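Local structure of OsmC family protein (Rhodothermus marinus, 5CML) at residues 102-113 / 124-134; 6-16 / 86-94. The protein probably hydrolyses carboxylic esters, this chain being the alpha/beta-hydrolase esterase domain of a longer thermophile protein that also carries an OsmC domain. All coordinates share one frame; numbering follows the deposited sequence.

Contact 1 of 2, residues 102-113 / 124-134; sequences PALLIGHSLGGA and EVKAVATIGAP
A beta-alpha-beta unit of the alpha/beta-hydrolase sheet pairs Leu-105 and its strand 104-108 in parallel with strand 127-131, the first strand ending in a GxSxG turn consistent with a nucleophile elbow. Leu-105 N donates to Ala-127 O, Leu-105 O accepts from Ala-129 N at 2.9 Å, and the alternation runs on through Gly-107 to Ser-109 N, which meets Ile-131 O at 2.8 Å and 173°. With CG beside its own backbone N (chi1 -66°), Leu-105 crosses Val-125 at about a right angle, its CG 3.8 Å from Val-125 CG2. Were this leucine an alanine, the two Val-125 methyls would probably lose their partner, and a gap is likely to open towards Val-115 of helix 110-118. On the other face of the sheet, His-108 CD2 comes to 4.0 Å from Ile-131 CG2. A CB on Gly-112 would run into Ala-133 CB and press on Thr-130 CB; without one, Gly-112 CA approaches Ala-133 CB to 4.0 Å and Thr-130 CG2 to 3.7 Å. Ser-109 OG bonds to His-229 NE2, as in a catalytic Ser-His pair, and the strand bonds, ending at Ser-109 N, would hold the backbone from which the probable nucleophile projects.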
loop_
_atom_site.group_PDB
_atom_site.type_symbol
_atom_site.label_atom_id
_atom_site.label_comp_id
_atom_site.label_asym_id
_atom_site.label_seq_id
_atom_site.Cartn_x
_atom_site.Cartn_y
_atom_site.Cartn_z
ATOM N N PRO A 102 -8.250 9.282 6.169
ATOM C CA PRO A 102 -7.300 9.442 5.053
ATOM C C PRO A 102 -8.011 9.699 3.729
ATOM O O PRO A 102 -9.010 9.047 3.395
ATOM C CB PRO A 102 -6.550 8.107 5.026
ATOM C CG PRO A 102 -7.536 7.120 5.659
ATOM C CD PRO A 102 -8.261 7.918 6.715
ATOM N N ALA A 103 -7.478 10.657 2.983
ATOM C CA ALA A 103 -8.012 11.031 1.690
ATOM C C ALA A 103 -7.256 10.326 0.574
ATOM O O ALA A 103 -7.713 10.321 -0.547
ATOM C CB ALA A 103 -7.939 12.535 1.497
ATOM N N LEU A 104 -6.119 9.719 0.904
ATOM C CA LEU A 104 -5.275 9.028 -0.083
ATOM C C LEU A 104 -4.852 7.701 0.501
ATOM O O LEU A 104 -4.358 7.653 1.640
ATOM C CB LEU A 104 -4.040 9.872 -0.433
ATOM C CG LEU A 104 -2.930 9.283 -1.316
ATOM C CD1 LEU A 104 -3.427 8.954 -2.685
ATOM C CD2 LEU A 104 -1.765 10.256 -1.411
ATOM N N LEU A 105 -5.077 6.619 -0.250
ATOM C CA LEU A 105 -4.523 5.322 0.085
ATOM C C LEU A 105 -3.411 5.006 -0.892
ATOM O O LEU A 105 -3.582 5.176 -2.100
ATOM C CB LEU A 105 -5.586 4.226 0.002
ATOM C CG LEU A 105 -6.713 4.292 1.013
ATOM C CD1 LEU A 105 -7.666 3.068 0.816
ATOM C CD2 LEU A 105 -6.231 4.372 2.467
ATOM N N ILE A 106 -2.309 4.493 -0.360
ATOM C CA ILE A 106 -1.153 4.080 -1.148
ATOM C C ILE A 106 -0.794 2.664 -0.748
ATOM O O ILE A 106 -0.678 2.373 0.442
ATOM C CB ILE A 106 0.089 4.984 -0.897
ATOM C CG1 ILE A 106 -0.265 6.470 -0.987
ATOM C CG2 ILE A 106 1.220 4.607 -1.858
ATOM C CD1 ILE A 106 0.809 7.405 -0.353
ATOM N N GLY A 107 -0.586 1.786 -1.726
ATOM C CA GLY A 107 -0.194 0.426 -1.422
ATOM C C GLY A 107 0.936 -0.069 -2.300
ATOM O O GLY A 107 0.885 0.074 -3.512
ATOM N N HIS A 108 1.936 -0.695 -1.692
ATOM C CA HIS A 108 3.033 -1.302 -2.439
ATOM C C HIS A 108 2.937 -2.821 -2.367
ATOM O O HIS A 108 2.668 -3.376 -1.305
ATOM C CB HIS A 108 4.371 -0.810 -1.883
ATOM C CG HIS A 108 5.536 -1.676 -2.245
ATOM N ND1 HIS A 108 6.222 -2.434 -1.319
ATOM C CD2 HIS A 108 6.169 -1.866 -3.429
ATOM C CE1 HIS A 108 7.213 -3.070 -1.920
ATOM N NE2 HIS A 108 7.195 -2.751 -3.203
ATOM N N SER A 109 3.115 -3.470 -3.514
ATOM C CA SER A 109 3.167 -4.924 -3.627
ATOM C C SER A 109 1.841 -5.524 -3.133
ATOM O O SER A 109 0.757 -5.081 -3.543
ATOM C CB SER A 109 4.387 -5.463 -2.858
ATOM O OG SER A 109 4.564 -6.851 -3.048
ATOM N N LEU A 110 1.914 -6.501 -2.248
ATOM C CA LEU A 110 0.699 -7.061 -1.642
ATOM C C LEU A 110 -0.153 -5.994 -0.967
ATOM O O LEU A 110 -1.378 -6.114 -0.921
ATOM C CB LEU A 110 1.048 -8.147 -0.625
ATOM C CG LEU A 110 1.475 -9.482 -1.203
ATOM C CD1 LEU A 110 1.599 -10.460 -0.057
ATOM C CD2 LEU A 110 0.476 -10.027 -2.240
ATOM N N GLY A 111 0.496 -4.959 -0.426
ATOM C CA GLY A 111 -0.223 -3.840 0.152
ATOM C C GLY A 111 -1.050 -3.096 -0.871
ATOM O O GLY A 111 -2.060 -2.486 -0.535
ATOM N N GLY A 112 -0.605 -3.114 -2.129
ATOM C CA GLY A 112 -1.361 -2.495 -3.204
ATOM C C GLY A 112 -2.661 -3.248 -3.462
ATOM O O GLY A 112 -3.737 -2.660 -3.635
ATOM N N ALA A 113 -2.568 -4.569 -3.498
ATOM C CA ALA A 113 -3.765 -5.362 -3.674
ATOM C C ALA A 113 -4.720 -5.094 -2.504
ATOM O O ALA A 113 -5.919 -4.928 -2.696
ATOM C CB ALA A 113 -3.419 -6.831 -3.776
ATOM N N GLU A 124 -14.380 8.656 2.436
ATOM C CA GLU A 124 -13.494 9.803 2.538
ATOM C C GLU A 124 -12.240 9.665 1.693
ATOM O O GLU A 124 -11.561 10.671 1.439
ATOM C CB GLU A 124 -13.098 10.030 3.992
ATOM C CG GLU A 124 -14.281 10.200 4.943
ATOM C CD GLU A 124 -15.095 11.436 4.657
ATOM O OE1 GLU A 124 -15.028 12.384 5.477
ATOM O OE2 GLU A 124 -15.815 11.450 3.627
ATOM N N VAL A 125 -11.926 8.446 1.251
ATOM C CA VAL A 125 -10.770 8.247 0.370
ATOM C C VAL A 125 -11.109 8.833 -0.989
ATOM O O VAL A 125 -12.096 8.437 -1.610
ATOM C CB VAL A 125 -10.389 6.739 0.236
ATOM C CG1 VAL A 125 -9.350 6.483 -0.868
ATOM C CG2 VAL A 125 -9.938 6.179 1.590
ATOM N N LYS A 126 -10.265 9.752 -1.461
ATOM C CA LYS A 126 -10.521 10.479 -2.701
ATOM C C LYS A 126 -9.629 10.014 -3.843
ATOM O O LYS A 126 -9.859 10.367 -4.989
ATOM C CB LYS A 126 -10.331 11.982 -2.481
ATOM C CG LYS A 126 -11.239 12.558 -1.397
ATOM C CD LYS A 126 -12.712 12.462 -1.782
ATOM C CE LYS A 126 -13.636 13.065 -0.709
ATOM N NZ LYS A 126 -14.881 12.244 -0.498
ATOM N N ALA A 127 -8.598 9.248 -3.531
ATOM C CA ALA A 127 -7.627 8.817 -4.542
ATOM C C ALA A 127 -6.851 7.619 -4.038
ATOM O O ALA A 127 -6.658 7.468 -2.825
ATOM C CB ALA A 127 -6.666 9.959 -4.910
ATOM N N VAL A 128 -6.463 6.733 -4.962
ATOM C CA VAL A 128 -5.730 5.525 -4.615
ATOM C C VAL A 128 -4.567 5.363 -5.561
ATOM O O VAL A 128 -4.714 5.577 -6.768
ATOM C CB VAL A 128 -6.624 4.257 -4.705
ATOM C CG1 VAL A 128 -5.833 2.968 -4.359
ATOM C CG2 VAL A 128 -7.876 4.409 -3.845
ATOM N N ALA A 129 -3.421 4.963 -5.021
ATOM C CA ALA A 129 -2.215 4.774 -5.822
ATOM C C ALA A 129 -1.531 3.489 -5.362
ATOM O O ALA A 129 -1.478 3.196 -4.150
ATOM C CB ALA A 129 -1.266 5.964 -5.697
ATOM N N THR A 130 -1.012 2.717 -6.312
ATOM C CA THR A 130 -0.302 1.500 -5.964
ATOM C C THR A 130 1.008 1.382 -6.710
ATOM O O THR A 130 1.193 2.002 -7.755
ATOM C CB THR A 130 -1.149 0.226 -6.256
ATOM O OG1 THR A 130 -1.427 0.138 -7.653
ATOM C CG2 THR A 130 -2.460 0.260 -5.483
ATOM N N ILE A 131 1.896 0.564 -6.157
ATOM C CA ILE A 131 3.240 0.340 -6.694
ATOM C C ILE A 131 3.498 -1.167 -6.780
ATOM O O ILE A 131 3.584 -1.845 -5.749
ATOM C CB ILE A 131 4.319 0.984 -5.802
ATOM C CG1 ILE A 131 3.989 2.447 -5.524
ATOM C CG2 ILE A 131 5.719 0.819 -6.393
ATOM C CD1 ILE A 131 4.538 2.951 -4.206
ATOM N N GLY A 132 3.631 -1.705 -7.987
ATOM C CA GLY A 132 3.968 -3.110 -8.126
ATOM C C GLY A 132 2.863 -4.053 -7.673
ATOM O O GLY A 132 3.139 -5.176 -7.273
ATOM N N ALA A 133 1.616 -3.613 -7.742
ATOM C CA ALA A 133 0.500 -4.421 -7.207
ATOM C C ALA A 133 0.139 -5.605 -8.119
ATOM O O ALA A 133 0.069 -5.456 -9.336
ATOM C CB ALA A 133 -0.729 -3.558 -7.000
ATOM N N PRO A 134 -0.118 -6.775 -7.519
ATOM C CA PRO A 134 -0.617 -7.902 -8.308
ATOM C C PRO A 134 -2.096 -7.703 -8.603
ATOM O O PRO A 134 -2.765 -7.007 -7.858
ATOM C CB PRO A 134 -0.353 -9.102 -7.411
ATOM C CG PRO A 134 -0.444 -8.565 -6.031
ATOM C CD PRO A 134 0.119 -7.143 -6.117
#

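Contact 2 of 2, residues 6-16 / 86-94; sequences VTFENNRGERL and EDLRAACRF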
loop_
_atom_site.group_PDB
_atom_site.type_symbol
_atom_site.label_atom_id
_atom_site.label_comp_id
_atom_site.label_asym_id
_atom_site.label_seq_id
_atom_site.Cartn_x
_atom_site.Cartn_y
_atom_site.Cartn_z
ATOM N N VAL A 6 3.632 5.618 16.327
ATOM C CA VAL A 6 2.274 5.552 16.818
ATOM C C VAL A 6 1.900 4.120 17.081
ATOM O O VAL A 6 2.476 3.191 16.521
ATOM C CB VAL A 6 1.244 6.170 15.843
ATOM C CG1 VAL A 6 1.613 7.611 15.526
ATOM C CG2 VAL A 6 1.081 5.335 14.584
ATOM N N THR A 7 0.920 3.958 17.948
ATOM C CA THR A 7 0.379 2.651 18.262
ATOM C C THR A 7 -1.141 2.724 18.245
ATOM O O THR A 7 -1.731 3.743 18.577
ATOM C CB THR A 7 0.884 2.148 19.630
ATOM O OG1 THR A 7 2.316 2.147 19.635
ATOM C CG2 THR A 7 0.441 0.765 19.850
ATOM N N PHE A 8 -1.769 1.639 17.824
ATOM C CA PHE A 8 -3.217 1.549 17.830
ATOM C C PHE A 8 -3.617 0.100 17.863
ATOM O O PHE A 8 -2.790 -0.783 17.648
ATOM C CB PHE A 8 -3.841 2.232 16.615
ATOM C CG PHE A 8 -3.301 1.743 15.297
ATOM C CD1 PHE A 8 -2.159 2.293 14.756
ATOM C CD2 PHE A 8 -3.934 0.704 14.617
ATOM C CE1 PHE A 8 -1.657 1.840 13.548
ATOM C CE2 PHE A 8 -3.440 0.242 13.422
ATOM C CZ PHE A 8 -2.290 0.816 12.879
ATOM N N GLU A 9 -4.894 -0.137 18.136
ATOM C CA GLU A 9 -5.404 -1.495 18.275
ATOM C C GLU A 9 -6.316 -1.887 17.131
ATOM O O GLU A 9 -6.962 -1.033 16.533
ATOM C CB GLU A 9 -6.157 -1.643 19.592
ATOM C CG GLU A 9 -5.255 -1.636 20.801
ATOM C CD GLU A 9 -6.007 -1.924 22.087
ATOM O OE1 GLU A 9 -7.165 -2.400 22.016
ATOM O OE2 GLU A 9 -5.437 -1.667 23.167
ATOM N N ASN A 10 -6.373 -3.180 16.827
ATOM C CA ASN A 10 -7.379 -3.664 15.900
ATOM C C ASN A 10 -8.591 -4.115 16.706
ATOM O O ASN A 10 -8.655 -3.912 17.937
ATOM C CB ASN A 10 -6.831 -4.783 14.989
ATOM C CG ASN A 10 -6.342 -5.993 15.752
ATOM O OD1 ASN A 10 -6.715 -6.216 16.903
ATOM N ND2 ASN A 10 -5.496 -6.793 15.100
ATOM N N ASN A 11 -9.569 -4.694 16.029
ATOM C CA ASN A 11 -10.826 -4.991 16.697
ATOM C C ASN A 11 -10.737 -6.234 17.606
ATOM O O ASN A 11 -11.702 -6.569 18.297
ATOM C CB ASN A 11 -11.949 -5.126 15.657
ATOM C CG ASN A 11 -11.701 -6.220 14.655
ATOM O OD1 ASN A 11 -10.970 -7.167 14.920
ATOM N ND2 ASN A 11 -12.307 -6.089 13.478
ATOM N N ARG A 12 -9.571 -6.880 17.631
ATOM C CA ARG A 12 -9.284 -7.954 18.589
ATOM C C ARG A 12 -8.420 -7.474 19.753
ATOM O O ARG A 12 -7.998 -8.267 20.603
ATOM C CB ARG A 12 -8.592 -9.116 17.892
ATOM C CG ARG A 12 -9.428 -9.718 16.785
ATOM C CD ARG A 12 -8.890 -11.063 16.327
ATOM N NE ARG A 12 -9.655 -11.589 15.200
ATOM C CZ ARG A 12 -10.885 -12.091 15.288
ATOM N NH1 ARG A 12 -11.519 -12.139 16.457
ATOM N NH2 ARG A 12 -11.491 -12.540 14.196
ATOM N N GLY A 13 -8.160 -6.175 19.799
ATOM C CA GLY A 13 -7.404 -5.600 20.893
ATOM C C GLY A 13 -5.922 -5.883 20.784
ATOM O O GLY A 13 -5.183 -5.743 21.754
ATOM N N GLU A 14 -5.481 -6.272 19.593
ATOM C CA GLU A 14 -4.065 -6.502 19.343
ATOM C C GLU A 14 -3.407 -5.184 19.026
ATOM O O GLU A 14 -3.967 -4.355 18.311
ATOM C CB GLU A 14 -3.867 -7.492 18.195
ATOM C CG GLU A 14 -4.317 -8.908 18.552
ATOM C CD GLU A 14 -4.568 -9.781 17.344
ATOM O OE1 GLU A 14 -4.343 -9.311 16.204
ATOM O OE2 GLU A 14 -4.996 -10.944 17.544
ATOM N N ARG A 15 -2.212 -4.998 19.565
ATOM C CA ARG A 15 -1.508 -3.735 19.424
ATOM C C ARG A 15 -0.685 -3.713 18.148
ATOM O O ARG A 15 0.101 -4.617 17.895
ATOM C CB ARG A 15 -0.614 -3.507 20.636
ATOM C CG ARG A 15 -0.385 -2.064 20.939
ATOM C CD ARG A 15 -1.699 -1.340 21.217
ATOM N NE ARG A 15 -1.882 -0.953 22.613
ATOM C CZ ARG A 15 -2.577 0.113 23.008
ATOM N NH1 ARG A 15 -3.118 0.936 22.111
ATOM N NH2 ARG A 15 -2.711 0.373 24.305
ATOM N N LEU A 16 -0.892 -2.678 17.345
ATOM C CA LEU A 16 -0.178 -2.505 16.086
ATOM C C LEU A 16 0.678 -1.251 16.168
ATOM O O LEU A 16 0.312 -0.295 16.846
ATOM C CB LEU A 16 -1.175 -2.416 14.924
ATOM C CG LEU A 16 -2.095 -3.630 14.749
ATOM C CD1 LEU A 16 -3.328 -3.289 13.950
ATOM C CD2 LEU A 16 -1.321 -4.737 14.066
ATOM N N GLU A 86 -8.371 -6.434 8.275
ATOM C CA GLU A 86 -8.772 -5.734 9.490
ATOM C C GLU A 86 -7.665 -4.835 10.043
ATOM O O GLU A 86 -7.949 -3.769 10.557
ATOM C CB GLU A 86 -9.208 -6.726 10.571
ATOM C CG GLU A 86 -9.257 -6.141 12.010
ATOM C CD GLU A 86 -9.942 -4.756 12.156
ATOM O OE1 GLU A 86 -10.735 -4.319 11.284
ATOM O OE2 GLU A 86 -9.658 -4.086 13.167
ATOM N N ASP A 87 -6.410 -5.250 9.944
ATOM C CA ASP A 87 -5.327 -4.380 10.401
ATOM C C ASP A 87 -5.263 -3.101 9.583
ATOM O O ASP A 87 -4.997 -2.040 10.128
ATOM C CB ASP A 87 -3.987 -5.109 10.353
ATOM C CG ASP A 87 -3.918 -6.239 11.348
ATOM O OD1 ASP A 87 -4.721 -6.240 12.306
ATOM O OD2 ASP A 87 -3.071 -7.135 11.171
ATOM N N LEU A 88 -5.487 -3.186 8.275
ATOM C CA LEU A 88 -5.521 -1.981 7.445
ATOM C C LEU A 88 -6.715 -1.105 7.825
ATOM O O LEU A 88 -6.586 0.113 7.951
ATOM C CB LEU A 88 -5.596 -2.346 5.967
ATOM C CG LEU A 88 -4.519 -1.765 5.076
ATOM C CD1 LEU A 88 -3.105 -2.067 5.611
ATOM C CD2 LEU A 88 -4.726 -2.317 3.673
ATOM N N ARG A 89 -7.874 -1.725 8.043
ATOM C CA ARG A 89 -9.040 -0.961 8.475
ATOM C C ARG A 89 -8.760 -0.286 9.816
ATOM O O ARG A 89 -9.161 0.856 10.013
ATOM C CB ARG A 89 -10.283 -1.857 8.571
ATOM C CG ARG A 89 -10.695 -2.452 7.241
ATOM C CD ARG A 89 -11.792 -3.454 7.452
ATOM N NE ARG A 89 -12.133 -4.091 6.186
ATOM C CZ ARG A 89 -12.172 -5.400 5.986
ATOM N NH1 ARG A 89 -11.925 -6.255 6.981
ATOM N NH2 ARG A 89 -12.464 -5.855 4.778
ATOM N N ALA A 90 -8.052 -0.978 10.711
ATOM C CA ALA A 90 -7.726 -0.434 12.029
ATOM C C ALA A 90 -6.840 0.809 11.908
ATOM O O ALA A 90 -6.959 1.774 12.696
ATOM C CB ALA A 90 -7.043 -1.494 12.881
ATOM N N ALA A 91 -5.963 0.800 10.910
ATOM C CA ALA A 91 -5.083 1.927 10.690
ATOM C C ALA A 91 -5.898 3.121 10.199
ATOM O O ALA A 91 -5.622 4.272 10.558
ATOM C CB ALA A 91 -3.997 1.573 9.679
ATOM N N CYS A 92 -6.872 2.848 9.335
ATOM C CA CYS A 92 -7.742 3.896 8.821
ATOM C C CYS A 92 -8.594 4.494 9.949
ATOM O O CYS A 92 -8.763 5.717 10.023
ATOM C CB CYS A 92 -8.638 3.366 7.718
ATOM S SG CYS A 92 -7.795 3.024 6.149
ATOM N N ARG A 93 -9.107 3.638 10.831
ATOM C CA ARG A 93 -9.894 4.106 11.984
ATOM C C ARG A 93 -9.046 4.967 12.920
ATOM O O ARG A 93 -9.533 5.951 13.477
ATOM C CB ARG A 93 -10.506 2.921 12.749
ATOM C CG ARG A 93 -11.619 2.232 11.935
ATOM C CD ARG A 93 -12.501 1.348 12.798
ATOM N NE ARG A 93 -11.715 0.346 13.497
ATOM C CZ ARG A 93 -11.406 -0.852 13.014
ATOM N NH1 ARG A 93 -11.818 -1.242 11.805
ATOM N NH2 ARG A 93 -10.682 -1.674 13.756
ATOM N N PHE A 94 -7.778 4.602 13.081
ATOM C CA PHE A 94 -6.861 5.362 13.925
ATOM C C PHE A 94 -6.717 6.775 13.368
ATOM O O PHE A 94 -6.816 7.754 14.104
ATOM C CB PHE A 94 -5.505 4.656 14.002
ATOM C CG PHE A 94 -4.386 5.525 14.503
ATOM C CD1 PHE A 94 -4.220 5.750 15.854
ATOM C CD2 PHE A 94 -3.491 6.112 13.623
ATOM C CE1 PHE A 94 -3.190 6.541 16.315
ATOM C CE2 PHE A 94 -2.459 6.904 14.095
ATOM C CZ PHE A 94 -2.314 7.116 15.437
HETATM O O HOH W 1 -7.773 1.678 15.347
HETATM O O HOH W 2 -9.961 -0.955 16.406
#
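Glu-86 OE2 is gripped by two donors, one from each segment. Arg-93 NH2, two turns further along the helix, reaches its syn lone pair at 2.7 Å in a salt bridge, while Asn-11 N comes from the anti side at 2.9 Å, 33° out of the carboxylate plane. The Asn-11 amide lies stacked on that carboxylate, nearly parallel, without a hydrogen bond between them. Asn-10 ND2 points almost straight at Asp-87 OD1 (3.0 Å, 177°), the two flat groups nearly coplanar. The other N-H of this amide goes to Glu-14 OE1, and OD1 takes Arg-12 N and Glu-14 N from opposite faces of its plane, the former closing an Asx turn; together these bonds would hold the amide against rotation. Two waters extend the polar side, one joining Glu-9 O to Ala-90 O, the other to Arg-93 NH2. In the apolar half, a chi1 of 163° swings the Phe-94 ring out to the strand, where Phe-8 CD1 lies over one face of it and Phe-8 CB sits 3.6 Å from Phe-94 CD1. The rings are near parallel but slid aside, and Phe-94 CZ reaches Val-6 CB at 3.7 Å. Phe-8 CZ rests on Ala-91 CB at 3.7 Å. Helix 85-98 packs beneath the hairpin of strands 2-9 and 15-22, Val-6 and Phe-94 meeting Leu-62 of strand 59-65 and Ala-91 resting on Leu-33 of strand 30-36.

How the contacts relate
Both contacts reach one mixed eight-stranded sheet, their centres about 18 Å apart. Contact 2 comes first: its later segment, on helix 85-98, is followed, after a short connection, by strand 104-108, where contact 1 opens. Contact 1 lies within the sheet, about 5 Å from the centre of the molecule, and pairs two neighbouring inner strands; contact 2, about 16 Å from that centre, lies between the edge hairpin of strands 2-9 and 15-22 and a covering helix. They touch where Cys-92 packs against Pro-102 and Leu-105. Helix 85-98 therefore covers one side of the sheet, between its edge hairpin and the early part of the strand that leads into the turn with the probable nucleophile.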